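Local coordinates for protein plasmodium falciparum gamete antigen 27/25 (PDB 1N81) that is a gametocyte protein essential for sexual development of the malaria parasite, of unknown biochemical function but possibly able to dimerize, at residues I118-A123 and K130-D135; Q74-N79 and L170-D175; I86-D91 and D156-D161. All coordinates share one frame; numbering follows the deposited sequence.

Interaction 1: I118-A123 and K130-D135; sequences INVDHA and KRIMND
V120 and I132 meet through methyl groups, CG2 of V120 lying 3.6 Å from CG2 of I132 as the two side chains slide past each other in opposite directions. This is the apolar centre of the contact, and both residues are buried. The longer branch of I132 runs toward A123: with CG1 anti to the carbonyl carbon (chi1 -67°) and the chain extended beyond it, CD1 stops 3.7 Å from CB of A123. M133 crosses V120 at about a right angle, its CG 3.8 Å from V120 CG2 and its CE 3.9 Å from V120 CG1, so that carbons on the two sides of the sulfur each touch one valine methyl. The beta-branched V120 thus offers one methyl to I132 and M133 CG and the other to M133 CE, while the small A123 lets the isoleucine tip come near the backbone.

Polar groups keep to the margins. The side chain of N119 touches I132 CG2 through CB, and its backbone O lies near CD1, while its amide ND2 turns back to the backbone O of E115. K129, between the segments, donates NZ to the carbonyl oxygens of V120 and A123 at the end of helix 96-122. Within 130-135, one turn apart, R131 NH1 forms a salt bridge with D135 OD2 (2.8 Å), met from above the carboxylate plane.

The union of helices 96-122 and 126-133, two consecutive helices joined by a short turn, therefore rests on shape and the exclusion of water, while the polar bonds lie beside it, within each helix or to K129.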
ATOM      1  N   ILE A 118       7.697 -10.688  -3.233  1.00 41.87           N
ATOM      2  CA  ILE A 118       8.447 -11.661  -4.041  1.00 44.02           C
ATOM      3  C   ILE A 118       9.245 -12.589  -3.139  1.00 35.99           C
ATOM      4  O   ILE A 118       9.292 -13.787  -3.368  1.00 34.98           O
ATOM      5  CB  ILE A 118       9.469 -11.001  -5.002  1.00 44.96           C
ATOM      6  CG1 ILE A 118       8.749 -10.132  -6.039  1.00 52.20           C
ATOM      7  CG2 ILE A 118      10.309 -12.104  -5.688  1.00 44.84           C
ATOM      8  CD1 ILE A 118       7.675 -10.875  -6.827  1.00 59.01           C
ATOM      9  N   ASN A 119       9.886 -12.030  -2.119  1.00 38.06           N
ATOM     10  CA  ASN A 119      10.668 -12.840  -1.187  1.00 43.19           C
ATOM     11  C   ASN A 119       9.713 -13.789  -0.441  1.00 46.69           C
ATOM     12  O   ASN A 119      10.048 -14.936  -0.200  1.00 47.64           O
ATOM     13  CB  ASN A 119      11.429 -11.947  -0.191  1.00 41.16           C
ATOM     14  CG  ASN A 119      12.626 -11.219  -0.837  1.00 48.13           C
ATOM     15  OD1 ASN A 119      13.756 -11.693  -0.794  1.00 51.35           O
ATOM     16  ND2 ASN A 119      12.365 -10.082  -1.446  1.00 55.95           N
ATOM     17  N   VAL A 120       8.522 -13.305  -0.097  1.00 42.95           N
ATOM     18  CA  VAL A 120       7.527 -14.138   0.582  1.00 50.65           C
ATOM     19  C   VAL A 120       7.121 -15.361  -0.282  1.00 51.59           C
ATOM     20  O   VAL A 120       7.186 -16.501   0.171  1.00 45.67           O
ATOM     21  CB  VAL A 120       6.265 -13.306   0.949  1.00 44.68           C
ATOM     22  CG1 VAL A 120       5.135 -14.223   1.413  1.00 42.81           C
ATOM     23  CG2 VAL A 120       6.622 -12.295   2.068  1.00 33.19           C
ATOM     24  N   ASP A 121       6.730 -15.121  -1.526  1.00 51.36           N
ATOM     25  CA  ASP A 121       6.336 -16.199  -2.435  1.00 52.93           C
ATOM     26  C   ASP A 121       7.403 -17.292  -2.590  1.00 58.14           C
ATOM     27  O   ASP A 121       7.077 -18.474  -2.751  1.00 52.73           O
ATOM     28  CB  ASP A 121       6.049 -15.662  -3.845  1.00 48.48           C
ATOM     29  CG  ASP A 121       4.843 -14.756  -3.906  1.00 52.44           C
ATOM     30  OD1 ASP A 121       4.014 -14.758  -2.965  1.00 47.97           O
ATOM     31  OD2 ASP A 121       4.727 -14.040  -4.926  1.00 52.73           O
ATOM     32  N   HIS A 122       8.669 -16.892  -2.573  1.00 52.98           N
ATOM     33  CA  HIS A 122       9.755 -17.842  -2.750  1.00 59.95           C
ATOM     34  C   HIS A 122      10.129 -18.617  -1.506  1.00 58.10           C
ATOM     35  O   HIS A 122      10.871 -19.581  -1.611  1.00 56.22           O
ATOM     36  CB  HIS A 122      11.003 -17.146  -3.291  1.00 59.67           C
ATOM     37  CG  HIS A 122      10.813 -16.513  -4.638  1.00 85.53           C
ATOM     38  ND1 HIS A 122      11.819 -15.825  -5.284  1.00 90.36           N
ATOM     39  CD2 HIS A 122       9.727 -16.443  -5.448  1.00 86.25           C
ATOM     40  CE1 HIS A 122      11.361 -15.355  -6.433  1.00 92.41           C
ATOM     41  NE2 HIS A 122      10.096 -15.716  -6.555  1.00 94.11           N
ATOM     42  N   ALA A 123       9.648 -18.200  -0.334  1.00 48.23           N
ATOM     43  CA  ALA A 123       9.973 -18.925   0.896  1.00 51.98           C
ATOM     44  C   ALA A 123       9.101 -20.187   0.960  1.00 53.61           C
ATOM     45  O   ALA A 123       7.949 -20.186   0.524  1.00 52.05           O
ATOM     46  CB  ALA A 123       9.746 -18.054   2.113  1.00 55.18           C
ATOM     47  N   LYS A 130       5.783 -15.564   6.957  1.00 48.38           N
ATOM     48  CA  LYS A 130       5.325 -14.594   7.938  1.00 39.42           C
ATOM     49  C   LYS A 130       6.497 -13.778   8.483  1.00 40.89           C
ATOM     50  O   LYS A 130       6.393 -12.543   8.614  1.00 40.06           O
ATOM     51  CB  LYS A 130       4.560 -15.288   9.080  1.00 46.26           C
ATOM     52  CG  LYS A 130       4.166 -14.357  10.226  1.00 50.55           C
ATOM     53  CD  LYS A 130       3.329 -15.068  11.301  1.00 55.42           C
ATOM     54  CE  LYS A 130       2.804 -14.058  12.345  1.00 69.93           C
ATOM     55  NZ  LYS A 130       1.681 -14.574  13.199  1.00 69.24           N
ATOM     56  N   ARG A 131       7.605 -14.447   8.801  1.00 34.04           N
ATOM     57  CA  ARG A 131       8.767 -13.731   9.296  1.00 36.60           C
ATOM     58  C   ARG A 131       9.174 -12.641   8.257  1.00 43.88           C
ATOM     59  O   ARG A 131       9.447 -11.475   8.611  1.00 40.40           O
ATOM     60  CB  ARG A 131       9.939 -14.666   9.484  1.00 37.65           C
ATOM     61  CG  ARG A 131      11.137 -13.952  10.082  1.00 46.70           C
ATOM     62  CD  ARG A 131      12.387 -14.812   9.985  1.00 49.40           C
ATOM     63  NE  ARG A 131      12.917 -14.894   8.622  1.00 53.09           N
ATOM     64  CZ  ARG A 131      13.450 -13.863   7.955  1.00 45.72           C
ATOM     65  NH1 ARG A 131      13.538 -12.656   8.519  1.00 42.62           N
ATOM     66  NH2 ARG A 131      13.880 -14.035   6.716  1.00 48.41           N
ATOM     67  N   ILE A 132       9.194 -13.020   6.980  1.00 42.38           N
ATOM     68  CA  ILE A 132       9.581 -12.081   5.927  1.00 48.56           C
ATOM     69  C   ILE A 132       8.640 -10.875   5.891  1.00 37.74           C
ATOM     70  O   ILE A 132       9.106  -9.747   5.844  1.00 36.00           O
ATOM     71  CB  ILE A 132       9.656 -12.786   4.536  1.00 43.74           C
ATOM     72  CG1 ILE A 132      10.815 -13.781   4.539  1.00 36.58           C
ATOM     73  CG2 ILE A 132       9.928 -11.752   3.409  1.00 42.17           C
ATOM     74  CD1 ILE A 132      10.828 -14.741   3.340  1.00 37.27           C
ATOM     75  N   MET A 133       7.330 -11.116   5.969  1.00 40.27           N
ATOM     76  CA  MET A 133       6.345 -10.033   5.957  1.00 42.27           C
ATOM     77  C   MET A 133       6.616  -9.003   7.056  1.00 39.20           C
ATOM     78  O   MET A 133       6.354  -7.798   6.892  1.00 33.65           O
ATOM     79  CB  MET A 133       4.938 -10.587   6.153  1.00 34.68           C
ATOM     80  CG  MET A 133       4.442 -11.421   5.003  1.00 42.32           C
ATOM     81  SD  MET A 133       2.748 -11.967   5.288  1.00 40.37           S
ATOM     82  CE  MET A 133       2.370 -12.715   3.733  1.00 37.69           C
ATOM     83  N   ASN A 134       7.171  -9.485   8.163  1.00 35.97           N
ATOM     84  CA  ASN A 134       7.464  -8.643   9.315  1.00 35.13           C
ATOM     85  C   ASN A 134       8.931  -8.237   9.397  1.00 38.15           C
ATOM     86  O   ASN A 134       9.318  -7.558  10.337  1.00 37.45           O
ATOM     87  CB  ASN A 134       7.074  -9.385  10.633  1.00 38.40           C
ATOM     88  CG  ASN A 134       5.557  -9.596  10.776  1.00 48.03           C
ATOM     89  OD1 ASN A 134       4.802  -8.647  10.757  1.00 45.28           O
ATOM     90  ND2 ASN A 134       5.123 -10.849  10.936  1.00 51.25           N
ATOM     91  N   ASP A 135       9.756  -8.634   8.422  1.00 35.72           N
ATOM     92  CA  ASP A 135      11.178  -8.314   8.509  1.00 34.36           C
ATOM     93  C   ASP A 135      11.491  -6.820   8.339  1.00 41.25           C
ATOM     94  O   ASP A 135      11.746  -6.345   7.227  1.00 35.52           O
ATOM     95  CB  ASP A 135      11.971  -9.141   7.474  1.00 42.95           C
ATOM     96  CG  ASP A 135      13.477  -9.179   7.780  1.00 39.23           C
ATOM     97  OD1 ASP A 135      13.989  -8.214   8.378  1.00 43.64           O
ATOM     98  OD2 ASP A 135      14.138 -10.172   7.415  1.00 40.72           O
TER

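Interaction 2: Q74-N79 and L170-D175; sequences QDNIVN and LIDVVD
N76 lays the edge of its side-chain amide against the carboxylate of D172, the two flat groups only 13° from coplanar although the side chains cross at about a right angle. One short, nearly straight hydrogen bond carries the contact: N76 ND2 donates to D172 OD2 over 2.6 Å with an N-H...O angle of 169°. The acceptor lies in the amide plane, and the proton meets the syn lone pair of OD2, on the side of the other carboxylate oxygen. Both CB atoms point across the contact, and in each residue CG lies anti to the carbonyl carbon. OD2 also comes within 3.2 Å of N76 CB, so the carboxylate oxygen nestles against the root of the asparagine.

At the other end of the amide, N76 OD1 receives a weak bond from ND2 of N79, one turn along the same helix. Having both a donor and an acceptor, asparagine can link these two neighbours. D172 is buried, and its charge is answered by R72, whose NH1 forms a salt bridge to OD1; R80 makes a long, weak ion pair with OD2. These positive neighbours probably favour the ionised carboxylate.

R72, N76 and R80, four residues apart, follow one face of helix 71-89 and meet D172 near the C-terminal end of helix 156-173, a polar interhelical contact in this all-helical protein.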
ATOM      1  N   GLN A  74     -10.864  -4.631   2.882  1.00 35.63           N
ATOM      2  CA  GLN A  74     -11.240  -3.310   2.459  1.00 40.16           C
ATOM      3  C   GLN A  74     -11.155  -2.323   3.627  1.00 42.14           C
ATOM      4  O   GLN A  74     -10.699  -1.194   3.436  1.00 40.01           O
ATOM      5  CB  GLN A  74     -12.649  -3.293   1.879  1.00 43.86           C
ATOM      6  CG  GLN A  74     -12.783  -2.223   0.798  1.00 39.02           C
ATOM      7  CD  GLN A  74     -14.209  -1.989   0.385  1.00 54.33           C
ATOM      8  OE1 GLN A  74     -15.082  -1.746   1.226  1.00 52.74           O
ATOM      9  NE2 GLN A  74     -14.461  -2.040  -0.917  1.00 41.74           N
ATOM     10  N   ASP A  75     -11.573  -2.740   4.829  1.00 39.89           N
ATOM     11  CA  ASP A  75     -11.534  -1.853   6.006  1.00 40.48           C
ATOM     12  C   ASP A  75     -10.106  -1.376   6.270  1.00 44.16           C
ATOM     13  O   ASP A  75      -9.888  -0.199   6.591  1.00 43.65           O
ATOM     14  CB  ASP A  75     -12.029  -2.545   7.293  1.00 46.90           C
ATOM     15  CG  ASP A  75     -13.536  -2.835   7.293  1.00 55.38           C
ATOM     16  OD1 ASP A  75     -14.296  -2.148   6.582  1.00 47.66           O
ATOM     17  OD2 ASP A  75     -13.953  -3.752   8.034  1.00 51.43           O
ATOM     18  N   ASN A  76      -9.136  -2.292   6.181  1.00 39.90           N
ATOM     19  CA  ASN A  76      -7.747  -1.883   6.408  1.00 41.30           C
ATOM     20  C   ASN A  76      -7.190  -1.033   5.279  1.00 42.92           C
ATOM     21  O   ASN A  76      -6.289  -0.220   5.517  1.00 34.47           O
ATOM     22  CB  ASN A  76      -6.828  -3.076   6.638  1.00 32.57           C
ATOM     23  CG  ASN A  76      -7.032  -3.706   8.015  1.00 47.70           C
ATOM     24  OD1 ASN A  76      -7.628  -3.097   8.898  1.00 43.07           O
ATOM     25  ND2 ASN A  76      -6.519  -4.918   8.200  1.00 39.79           N
ATOM     26  N   ILE A  77      -7.693  -1.218   4.059  1.00 33.66           N
ATOM     27  CA  ILE A  77      -7.207  -0.379   2.950  1.00 43.48           C
ATOM     28  C   ILE A  77      -7.601   1.052   3.307  1.00 41.48           C
ATOM     29  O   ILE A  77      -6.772   1.963   3.251  1.00 43.50           O
ATOM     30  CB  ILE A  77      -7.843  -0.749   1.560  1.00 31.51           C
ATOM     31  CG1 ILE A  77      -7.254  -2.059   1.050  1.00 33.80           C
ATOM     32  CG2 ILE A  77      -7.534   0.358   0.513  1.00 31.55           C
ATOM     33  CD1 ILE A  77      -7.855  -2.506  -0.292  1.00 31.15           C
ATOM     34  N   VAL A  78      -8.863   1.232   3.700  1.00 36.47           N
ATOM     35  CA  VAL A  78      -9.373   2.551   4.083  1.00 38.90           C
ATOM     36  C   VAL A  78      -8.554   3.114   5.250  1.00 43.60           C
ATOM     37  O   VAL A  78      -8.161   4.290   5.233  1.00 32.67           O
ATOM     38  CB  VAL A  78     -10.857   2.499   4.498  1.00 43.07           C
ATOM     39  CG1 VAL A  78     -11.302   3.890   5.008  1.00 39.66           C
ATOM     40  CG2 VAL A  78     -11.716   2.085   3.300  1.00 42.59           C
ATOM     41  N   ASN A  79      -8.299   2.277   6.255  1.00 36.64           N
ATOM     42  CA  ASN A  79      -7.511   2.729   7.397  1.00 44.91           C
ATOM     43  C   ASN A  79      -6.139   3.214   6.959  1.00 44.60           C
ATOM     44  O   ASN A  79      -5.723   4.318   7.318  1.00 43.54           O
ATOM     45  CB  ASN A  79      -7.308   1.613   8.435  1.00 35.59           C
ATOM     46  CG  ASN A  79      -8.585   1.233   9.145  1.00 47.92           C
ATOM     47  OD1 ASN A  79      -9.482   2.048   9.280  1.00 47.81           O
ATOM     48  ND2 ASN A  79      -8.667  -0.006   9.618  1.00 43.13           N
ATOM     49  N   LEU A 170       0.822  -6.805   3.567  1.00 32.79           N
ATOM     50  CA  LEU A 170       1.187  -8.144   3.128  1.00 34.18           C
ATOM     51  C   LEU A 170       0.321  -9.223   3.821  1.00 38.52           C
ATOM     52  O   LEU A 170      -0.259 -10.092   3.165  1.00 32.83           O
ATOM     53  CB  LEU A 170       2.677  -8.371   3.395  1.00 30.78           C
ATOM     54  CG  LEU A 170       3.547  -7.520   2.455  1.00 36.19           C
ATOM     55  CD1 LEU A 170       4.950  -7.496   2.955  1.00 34.40           C
ATOM     56  CD2 LEU A 170       3.503  -8.051   1.037  1.00 36.65           C
ATOM     57  N   ILE A 171       0.208  -9.152   5.140  1.00 36.41           N
ATOM     58  CA  ILE A 171      -0.595 -10.137   5.863  1.00 38.62           C
ATOM     59  C   ILE A 171      -2.032 -10.166   5.344  1.00 38.08           C
ATOM     60  O   ILE A 171      -2.578 -11.218   5.104  1.00 43.32           O
ATOM     61  CB  ILE A 171      -0.563  -9.857   7.388  1.00 41.10           C
ATOM     62  CG1 ILE A 171       0.840 -10.142   7.919  1.00 38.74           C
ATOM     63  CG2 ILE A 171      -1.572 -10.767   8.111  1.00 43.85           C
ATOM     64  CD1 ILE A 171       1.127  -9.530   9.277  1.00 47.35           C
ATOM     65  N   ASP A 172      -2.624  -8.998   5.136  1.00 36.55           N
ATOM     66  CA  ASP A 172      -3.977  -8.898   4.630  1.00 38.55           C
ATOM     67  C   ASP A 172      -4.175  -9.319   3.201  1.00 39.85           C
ATOM     68  O   ASP A 172      -5.227  -9.842   2.854  1.00 44.98           O
ATOM     69  CB  ASP A 172      -4.484  -7.456   4.661  1.00 35.75           C
ATOM     70  CG  ASP A 172      -4.852  -7.015   6.016  1.00 46.87           C
ATOM     71  OD1 ASP A 172      -4.809  -7.871   6.926  1.00 48.44           O
ATOM     72  OD2 ASP A 172      -5.189  -5.830   6.165  1.00 39.02           O
ATOM     73  N   VAL A 173      -3.179  -9.073   2.360  1.00 39.11           N
ATOM     74  CA  VAL A 173      -3.376  -9.313   0.940  1.00 36.04           C
ATOM     75  C   VAL A 173      -2.782 -10.542   0.278  1.00 33.02           C
ATOM     76  O   VAL A 173      -3.423 -11.133  -0.580  1.00 39.91           O
ATOM     77  CB  VAL A 173      -2.957  -8.017   0.161  1.00 38.03           C
ATOM     78  CG1 VAL A 173      -3.201  -8.181  -1.339  1.00 29.53           C
ATOM     79  CG2 VAL A 173      -3.752  -6.804   0.729  1.00 33.36           C
ATOM     80  N   VAL A 174      -1.569 -10.917   0.659  1.00 32.35           N
ATOM     81  CA  VAL A 174      -0.917 -12.082   0.078  1.00 34.49           C
ATOM     82  C   VAL A 174      -1.822 -13.293   0.273  1.00 44.85           C
ATOM     83  O   VAL A 174      -2.349 -13.504   1.374  1.00 40.45           O
ATOM     84  CB  VAL A 174       0.439 -12.367   0.763  1.00 37.28           C
ATOM     85  CG1 VAL A 174       1.050 -13.663   0.202  1.00 30.10           C
ATOM     86  CG2 VAL A 174       1.407 -11.197   0.518  1.00 33.52           C
ATOM     87  N   ASP A 175      -2.000 -14.081  -0.788  1.00 41.61           N
ATOM     88  CA  ASP A 175      -2.837 -15.279  -0.744  1.00 43.96           C
ATOM     89  C   ASP A 175      -2.197 -16.440  -1.493  1.00 46.24           C
ATOM     90  O   ASP A 175      -2.788 -17.516  -1.594  1.00 50.78           O
ATOM     91  CB  ASP A 175      -4.219 -14.999  -1.350  1.00 45.63           C
ATOM     92  CG  ASP A 175      -4.182 -14.887  -2.873  1.00 46.90           C
ATOM     93  OD1 ASP A 175      -5.253 -14.795  -3.509  1.00 48.63           O
ATOM     94  OD2 ASP A 175      -3.076 -14.888  -3.434  1.00 53.60           O
TER

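Interaction 3: I86-D91 and D156-D161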
ATOM      1  N   ILE A  86      -3.002  11.693   7.017  1.00 38.77           N
ATOM      2  CA  ILE A  86      -2.511  12.358   8.224  1.00 44.16           C
ATOM      3  C   ILE A  86      -0.973  12.398   8.270  1.00 43.49           C
ATOM      4  O   ILE A  86      -0.393  13.372   8.723  1.00 45.86           O
ATOM      5  CB  ILE A  86      -3.098  11.673   9.477  1.00 39.89           C
ATOM      6  CG1 ILE A  86      -4.591  12.035   9.565  1.00 36.56           C
ATOM      7  CG2 ILE A  86      -2.348  12.087  10.726  1.00 37.56           C
ATOM      8  CD1 ILE A  86      -5.324  11.343  10.673  1.00 50.43           C
ATOM      9  N   SER A  87      -0.312  11.365   7.754  1.00 40.60           N
ATOM     10  CA  SER A  87       1.144  11.340   7.753  1.00 38.80           C
ATOM     11  C   SER A  87       1.778  12.300   6.734  1.00 47.86           C
ATOM     12  O   SER A  87       2.829  12.898   6.996  1.00 43.89           O
ATOM     13  CB  SER A  87       1.627   9.914   7.464  1.00 37.61           C
ATOM     14  OG  SER A  87       3.044   9.828   7.471  1.00 35.32           O
ATOM     15  N   TYR A  88       1.142  12.452   5.571  1.00 38.60           N
ATOM     16  CA  TYR A  88       1.687  13.286   4.493  1.00 43.41           C
ATOM     17  C   TYR A  88       1.014  14.644   4.247  1.00 45.24           C
ATOM     18  O   TYR A  88       1.604  15.523   3.605  1.00 48.78           O
ATOM     19  CB  TYR A  88       1.614  12.520   3.151  1.00 34.77           C
ATOM     20  CG  TYR A  88       2.249  11.151   3.136  1.00 33.83           C
ATOM     21  CD1 TYR A  88       1.782  10.153   2.262  1.00 36.50           C
ATOM     22  CD2 TYR A  88       3.360  10.860   3.941  1.00 35.07           C
ATOM     23  CE1 TYR A  88       2.401   8.913   2.184  1.00 35.19           C
ATOM     24  CE2 TYR A  88       3.994   9.614   3.868  1.00 36.41           C
ATOM     25  CZ  TYR A  88       3.505   8.648   2.987  1.00 37.27           C
ATOM     26  OH  TYR A  88       4.116   7.416   2.932  1.00 35.95           O
ATOM     27  N   CYS A  89      -0.212  14.825   4.720  1.00 44.62           N
ATOM     28  CA  CYS A  89      -0.915  16.078   4.410  1.00 49.45           C
ATOM     29  C   CYS A  89      -1.345  16.935   5.584  1.00 48.52           C
ATOM     30  O   CYS A  89      -2.054  17.920   5.397  1.00 54.01           O
ATOM     31  CB  CYS A  89      -2.164  15.754   3.581  1.00 43.01           C
ATOM     32  SG  CYS A  89      -1.851  14.769   2.073  1.00 51.74           S
ATOM     33  N   THR A  90      -0.905  16.571   6.776  1.00 57.11           N
ATOM     34  CA  THR A  90      -1.311  17.251   7.998  1.00 55.30           C
ATOM     35  C   THR A  90      -0.400  18.366   8.500  1.00 62.32           C
ATOM     36  O   THR A  90      -0.476  18.772   9.661  1.00 67.76           O
ATOM     37  CB  THR A  90      -1.556  16.168   9.073  1.00 54.96           C
ATOM     38  OG1 THR A  90      -2.790  16.435   9.735  1.00 81.20           O
ATOM     39  CG2 THR A  90      -0.426  16.070  10.067  1.00 53.66           C
ATOM     40  N   ASP A  91       0.437  18.888   7.611  1.00 72.36           N
ATOM     41  CA  ASP A  91       1.342  19.984   7.953  1.00 79.67           C
ATOM     42  C   ASP A  91       1.450  20.919   6.762  1.00 80.65           C
ATOM     43  O   ASP A  91       0.611  21.794   6.556  1.00 85.80           O
ATOM     44  CB  ASP A  91       2.743  19.460   8.283  1.00 87.79           C
ATOM     45  CG  ASP A  91       2.744  18.476   9.431  1.00 93.98           C
ATOM     46  OD1 ASP A  91       2.188  18.819  10.502  1.00 91.37           O
ATOM     47  OD2 ASP A  91       3.304  17.367   9.257  1.00 97.26           O
ATOM     48  N   ASP A 156      11.645  10.099   9.936  1.00 49.57           N
ATOM     49  CA  ASP A 156      11.685   8.860  10.711  1.00 44.85           C
ATOM     50  C   ASP A 156      10.292   8.387  11.093  1.00 46.37           C
ATOM     51  O   ASP A 156      10.050   7.183  11.181  1.00 45.04           O
ATOM     52  CB  ASP A 156      12.536   9.024  11.980  1.00 51.48           C
ATOM     53  CG  ASP A 156      13.961   9.459  11.677  1.00 69.94           C
ATOM     54  OD1 ASP A 156      14.605   8.835  10.806  1.00 68.20           O
ATOM     55  OD2 ASP A 156      14.439  10.426  12.311  1.00 72.45           O
ATOM     56  N   ASP A 157       9.378   9.322  11.334  1.00 51.47           N
ATOM     57  CA  ASP A 157       8.027   8.929  11.713  1.00 54.47           C
ATOM     58  C   ASP A 157       7.310   8.351  10.510  1.00 44.40           C
ATOM     59  O   ASP A 157       6.677   7.298  10.611  1.00 43.76           O
ATOM     60  CB  ASP A 157       7.237  10.113  12.265  1.00 61.10           C
ATOM     61  CG  ASP A 157       7.667  10.491  13.665  1.00 76.71           C
ATOM     62  OD1 ASP A 157       8.036   9.577  14.437  1.00 72.69           O
ATOM     63  OD2 ASP A 157       7.621  11.696  13.994  1.00 75.60           O
ATOM     64  N   GLN A 158       7.405   9.052   9.382  1.00 39.64           N
ATOM     65  CA  GLN A 158       6.771   8.589   8.165  1.00 39.48           C
ATOM     66  C   GLN A 158       7.293   7.200   7.787  1.00 44.04           C
ATOM     67  O   GLN A 158       6.524   6.370   7.339  1.00 41.47           O
ATOM     68  CB  GLN A 158       7.041   9.574   7.044  1.00 36.39           C
ATOM     69  CG  GLN A 158       6.571  10.954   7.422  1.00 34.21           C
ATOM     70  CD  GLN A 158       6.749  11.947   6.312  1.00 39.06           C
ATOM     71  OE1 GLN A 158       7.730  11.910   5.567  1.00 42.96           O
ATOM     72  NE2 GLN A 158       5.801  12.851   6.196  1.00 39.68           N
ATOM     73  N   TYR A 159       8.594   6.961   7.984  1.00 44.93           N
ATOM     74  CA  TYR A 159       9.195   5.664   7.679  1.00 40.64           C
ATOM     75  C   TYR A 159       8.670   4.578   8.610  1.00 40.73           C
ATOM     76  O   TYR A 159       8.255   3.505   8.170  1.00 39.57           O
ATOM     77  CB  TYR A 159      10.721   5.689   7.827  1.00 43.60           C
ATOM     78  CG  TYR A 159      11.290   4.291   7.771  1.00 34.03           C
ATOM     79  CD1 TYR A 159      11.334   3.592   6.561  1.00 36.63           C
ATOM     80  CD2 TYR A 159      11.600   3.602   8.937  1.00 43.83           C
ATOM     81  CE1 TYR A 159      11.643   2.252   6.515  1.00 39.98           C
ATOM     82  CE2 TYR A 159      11.912   2.261   8.905  1.00 43.64           C
ATOM     83  CZ  TYR A 159      11.923   1.583   7.683  1.00 47.22           C
ATOM     84  OH  TYR A 159      12.148   0.225   7.636  1.00 50.43           O
ATOM     85  N   LYS A 160       8.701   4.845   9.905  1.00 37.81           N
ATOM     86  CA  LYS A 160       8.219   3.852  10.848  1.00 42.36           C
ATOM     87  C   LYS A 160       6.737   3.500  10.592  1.00 39.57           C
ATOM     88  O   LYS A 160       6.327   2.327  10.656  1.00 37.88           O
ATOM     89  CB  LYS A 160       8.427   4.383  12.261  1.00 50.39           C
ATOM     90  CG  LYS A 160       7.872   3.535  13.368  1.00 51.06           C
ATOM     91  CD  LYS A 160       8.356   4.060  14.728  1.00 69.83           C
ATOM     92  CE  LYS A 160       7.870   3.190  15.900  1.00 71.84           C
ATOM     93  NZ  LYS A 160       6.389   3.282  16.119  1.00 77.31           N
ATOM     94  N   ASP A 161       5.917   4.503  10.305  1.00 36.54           N
ATOM     95  CA  ASP A 161       4.509   4.208  10.043  1.00 39.77           C
ATOM     96  C   ASP A 161       4.380   3.398   8.751  1.00 42.23           C
ATOM     97  O   ASP A 161       3.605   2.438   8.689  1.00 33.07           O
ATOM     98  CB  ASP A 161       3.682   5.493   9.937  1.00 30.13           C
ATOM     99  CG  ASP A 161       3.557   6.225  11.279  1.00 47.90           C
ATOM    100  OD1 ASP A 161       3.642   5.576  12.352  1.00 41.67           O
ATOM    101  OD2 ASP A 161       3.356   7.457  11.258  1.00 43.71           O
TER
HETATM  102  O   HOH W   1       3.742   9.507   9.994  1.00 37.48           O
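The Y88 ring presents its edge to the side-chain amide of Q158: NE2 lies in the ring plane 3.9 Å from CD2, and ring and amide planes stand 86° apart, nearly perpendicular. Within this contact neither group stacks on the other's face. Y105 of helix 96-122 makes an edge-to-face pair with the tyrosine and also touches Q158.

The same NE2 donates to the backbone O of S87 at 3.1 Å. The bond is bent, 145° at the hydrogen, and the nitrogen stands above the carbonyl plane, 38° out of it. Q158 reaches there because its CG is anti to its carbonyl carbon and the chain is extended beyond, carrying the amide across to helix 71-89. Its other amide atom, OE1, accepts from the backbone N of T155, just before its own helix. Glutamine suits the place since one end accepts a hydrogen bond from the N-H of T155, while the other donates one to the carbonyl of S87 near a helix end.

Along the aliphatic part, S87 OG lies 3.7 Å from Q158 CG; the small serine permits this close approach. OG also shares a water with D161 OD2, a bridge whose short water-to-carboxylate distance of 2.4 Å makes its details doubtful.

The contact thus sits where the C-terminal part of helix 71-89 runs beside the first turns of helix 156-173. Y88 continues inward against I102 and E109 of helix 96-122, and R165, two turns further along helix 156-173, touches both S87 and Y88.

Followed from the N terminus, the chain first enters interaction 2 at 74-79 and then, later on the same helix 71-89, interaction 3 at 86-91. Helix 96-122 comes next and ends in interaction 1, which closes a short loop with 130-135. Helix 156-173 then returns antiparallel to helix 71-89, closing interaction 3 with its first turns and interaction 2 with its last. Interaction 1 is therefore nested inside interaction 3, which is nested inside interaction 2; none cross. Interactions 2 and 3 clasp one helix pair at points about 19 Å apart, between centres. Interaction 1 joins that pair through M133, which packs against L170, I171 and V174.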